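Local coordinates for protein beta-glucosidase (Pseudoalteromonas sp., PDB 3F95) that probably acts as a beta-glucosidase, an exo-1,3/1,4-beta-glucanase of a marine bacterium, represented here by its extra C-terminal beta-sandwich domain, at residues N17-L22 against K29-G34. Numbering follows the deposited sequence. Where two conformers were deposited one is given.
Sequences NMTWQL and KVLASG
The carbonyl oxygen of Val30 accepts the N-H of Leu22 (N to O 2.8 Å), and CA of Gln21 adds a CH...O contact to the same oxygen. Val30 N returns a bond to Leu22 O. Two residues along, Trp20 and Ala32 exchange a second pair: Ala32 N reaches Trp20 O at 2.8 Å, while Trp20 N meets Ala32 O with more bend, 149° at the hydrogen. Between these two hydrogen-bonded pairs sits Gln21 opposite Leu31, a non-hydrogen-bonded pair whose CA atoms come within 4.6 Å.

The side chains divide between the two faces. On one, Gln21, modelled in two conformers, lies in the one described here side by side with Leu31, CG of Gln21 against CD1 of Leu31 at 3.4 Å. The methyl CG2 of Thr19 packs on CB of Leu31 at 3.7 Å. In that same conformer Gln21 runs extended beyond CG, bringing its amide oxygen near CE of Lys29, while its NE2 is hydrogen-bonded to Ser72 OG on the adjoining strand 67-73.

The other face carries Trp20, Leu22, Val30 and Ala32, with CD1 of Leu22 4.2 Å from CB of Ala32. With CG of Trp20 beside its own backbone N (chi1 -60°), Ala32 O lies at the edge of the indole near its plane, 3.5 Å from Trp20 CD1. A water lying in the ring plane accepts a weak bond from Trp20 NE1 and donates to Gly34 O, tying the indole to the loop that follows the strand. Phe10 meets this ring edge-to-face, and Met47 of the other sheet touches both Trp20 and Ala32.

This is an antiparallel beta hairpin, with strand 29-32 paired to one side of strand 18-24 and strand 67-73 to the other, in a beta-sandwich, consistent with the galactose-binding domain-like family.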
loop_
_atom_site.group_PDB
_atom_site.type_symbol
_atom_site.label_atom_id
_atom_site.label_comp_id
_atom_site.label_asym_id
_atom_site.label_seq_id
_atom_site.Cartn_x
_atom_site.Cartn_y
_atom_site.Cartn_z
ATOM N N ASN A 17 -5.397 -5.801 13.975
ATOM C CA ASN A 17 -6.129 -6.512 12.940
ATOM C C ASN A 17 -5.490 -6.448 11.547
ATOM O O ASN A 17 -6.160 -6.772 10.587
ATOM C CB ASN A 17 -7.589 -5.930 12.890
ATOM C CG ASN A 17 -8.570 -6.741 12.015
ATOM O OD1 ASN A 17 -8.459 -7.974 11.871
ATOM N ND2 ASN A 17 -9.581 -6.037 11.458
ATOM N N MET A 18 -4.208 -6.075 11.445
ATOM C CA MET A 18 -3.562 -5.911 10.129
ATOM C C MET A 18 -2.361 -6.829 9.889
ATOM O O MET A 18 -1.616 -7.155 10.822
ATOM C CB MET A 18 -3.123 -4.456 9.860
ATOM C CG MET A 18 -4.108 -3.351 10.211
ATOM S SD MET A 18 -5.636 -3.474 9.320
ATOM C CE MET A 18 -5.126 -3.191 7.625
ATOM N N THR A 19 -2.165 -7.212 8.624
ATOM C CA THR A 19 -0.961 -7.926 8.188
ATOM C C THR A 19 -0.554 -7.444 6.828
ATOM O O THR A 19 -1.379 -6.982 6.051
ATOM C CB THR A 19 -1.157 -9.397 7.668
ATOM O OG1 THR A 19 -2.511 -9.827 7.633
ATOM C CG2 THR A 19 -0.157 -10.339 8.154
ATOM N N TRP A 20 0.717 -7.677 6.506
ATOM C CA TRP A 20 1.156 -7.622 5.129
ATOM C C TRP A 20 0.846 -9.001 4.515
ATOM O O TRP A 20 0.909 -10.058 5.207
ATOM C CB TRP A 20 2.660 -7.384 5.052
ATOM C CG TRP A 20 3.131 -6.103 5.687
ATOM C CD1 TRP A 20 3.793 -5.966 6.851
ATOM C CD2 TRP A 20 2.971 -4.780 5.151
ATOM N NE1 TRP A 20 4.041 -4.627 7.113
ATOM C CE2 TRP A 20 3.571 -3.882 6.067
ATOM C CE3 TRP A 20 2.366 -4.272 3.994
ATOM C CZ2 TRP A 20 3.588 -2.481 5.864
ATOM C CZ3 TRP A 20 2.390 -2.878 3.785
ATOM C CH2 TRP A 20 3.001 -2.012 4.713
ATOM N N GLN A 21 0.491 -8.993 3.240
ATOM C CA GLN A 21 0.237 -10.223 2.496
ATOM C C GLN A 21 1.073 -10.227 1.230
ATOM O O GLN A 21 0.919 -9.341 0.387
ATOM C CB GLN A 21 -1.251 -10.354 2.119
ATOM C CG GLN A 21 -2.157 -10.689 3.269
ATOM C CD GLN A 21 -3.525 -11.241 2.852
ATOM O OE1 GLN A 21 -3.652 -12.078 1.946
ATOM N NE2 GLN A 21 -4.548 -10.803 3.560
ATOM N N LEU A 22 1.920 -11.243 1.070
ATOM C CA LEU A 22 2.779 -11.345 -0.112
ATOM C C LEU A 22 2.289 -12.546 -0.931
ATOM O O LEU A 22 2.420 -13.698 -0.477
ATOM C CB LEU A 22 4.236 -11.546 0.303
ATOM C CG LEU A 22 5.061 -10.364 0.869
ATOM C CD1 LEU A 22 4.481 -9.842 2.184
ATOM C CD2 LEU A 22 6.537 -10.761 1.076
ATOM N N LYS A 29 0.786 -18.434 -0.091
ATOM C CA LYS A 29 0.613 -17.012 0.163
ATOM C C LYS A 29 1.147 -16.729 1.551
ATOM O O LYS A 29 0.913 -17.504 2.484
ATOM C CB LYS A 29 -0.878 -16.693 0.081
ATOM C CG LYS A 29 -1.293 -15.250 0.162
ATOM C CD LYS A 29 -2.819 -15.151 -0.127
ATOM C CE LYS A 29 -3.668 -15.497 1.112
ATOM N NZ LYS A 29 -5.167 -15.178 0.958
ATOM N N VAL A 30 1.885 -15.627 1.713
ATOM C CA VAL A 30 2.543 -15.354 2.991
ATOM C C VAL A 30 1.923 -14.160 3.730
ATOM O O VAL A 30 1.815 -13.064 3.167
ATOM C CB VAL A 30 4.073 -15.129 2.823
ATOM C CG1 VAL A 30 4.735 -14.689 4.146
ATOM C CG2 VAL A 30 4.761 -16.398 2.266
ATOM N N LEU A 31 1.513 -14.384 4.971
ATOM C CA LEU A 31 1.046 -13.295 5.834
ATOM C C LEU A 31 2.177 -12.875 6.766
ATOM O O LEU A 31 2.604 -13.659 7.607
ATOM C CB LEU A 31 -0.191 -13.744 6.623
ATOM C CG LEU A 31 -1.578 -13.579 5.993
ATOM C CD1 LEU A 31 -1.650 -13.812 4.516
ATOM C CD2 LEU A 31 -2.653 -14.368 6.761
ATOM N N ALA A 32 2.666 -11.643 6.612
ATOM C CA ALA A 32 3.906 -11.208 7.283
ATOM C C ALA A 32 3.627 -10.105 8.289
ATOM O O ALA A 32 2.910 -9.134 7.974
ATOM C CB ALA A 32 4.908 -10.735 6.240
ATOM N N SER A 33 4.151 -10.267 9.497
ATOM C CA SER A 33 3.886 -9.315 10.579
ATOM C C SER A 33 5.158 -8.717 11.199
ATOM O O SER A 33 5.079 -8.013 12.217
ATOM C CB SER A 33 3.024 -9.985 11.643
ATOM O OG SER A 33 3.795 -10.968 12.314
ATOM N N GLY A 34 6.311 -8.946 10.561
ATOM C CA GLY A 34 7.578 -8.471 11.075
ATOM C C GLY A 34 8.371 -7.581 10.140
ATOM O O GLY A 34 7.804 -6.852 9.329
HETATM O O HOH W 1 5.422 -5.312 9.718
#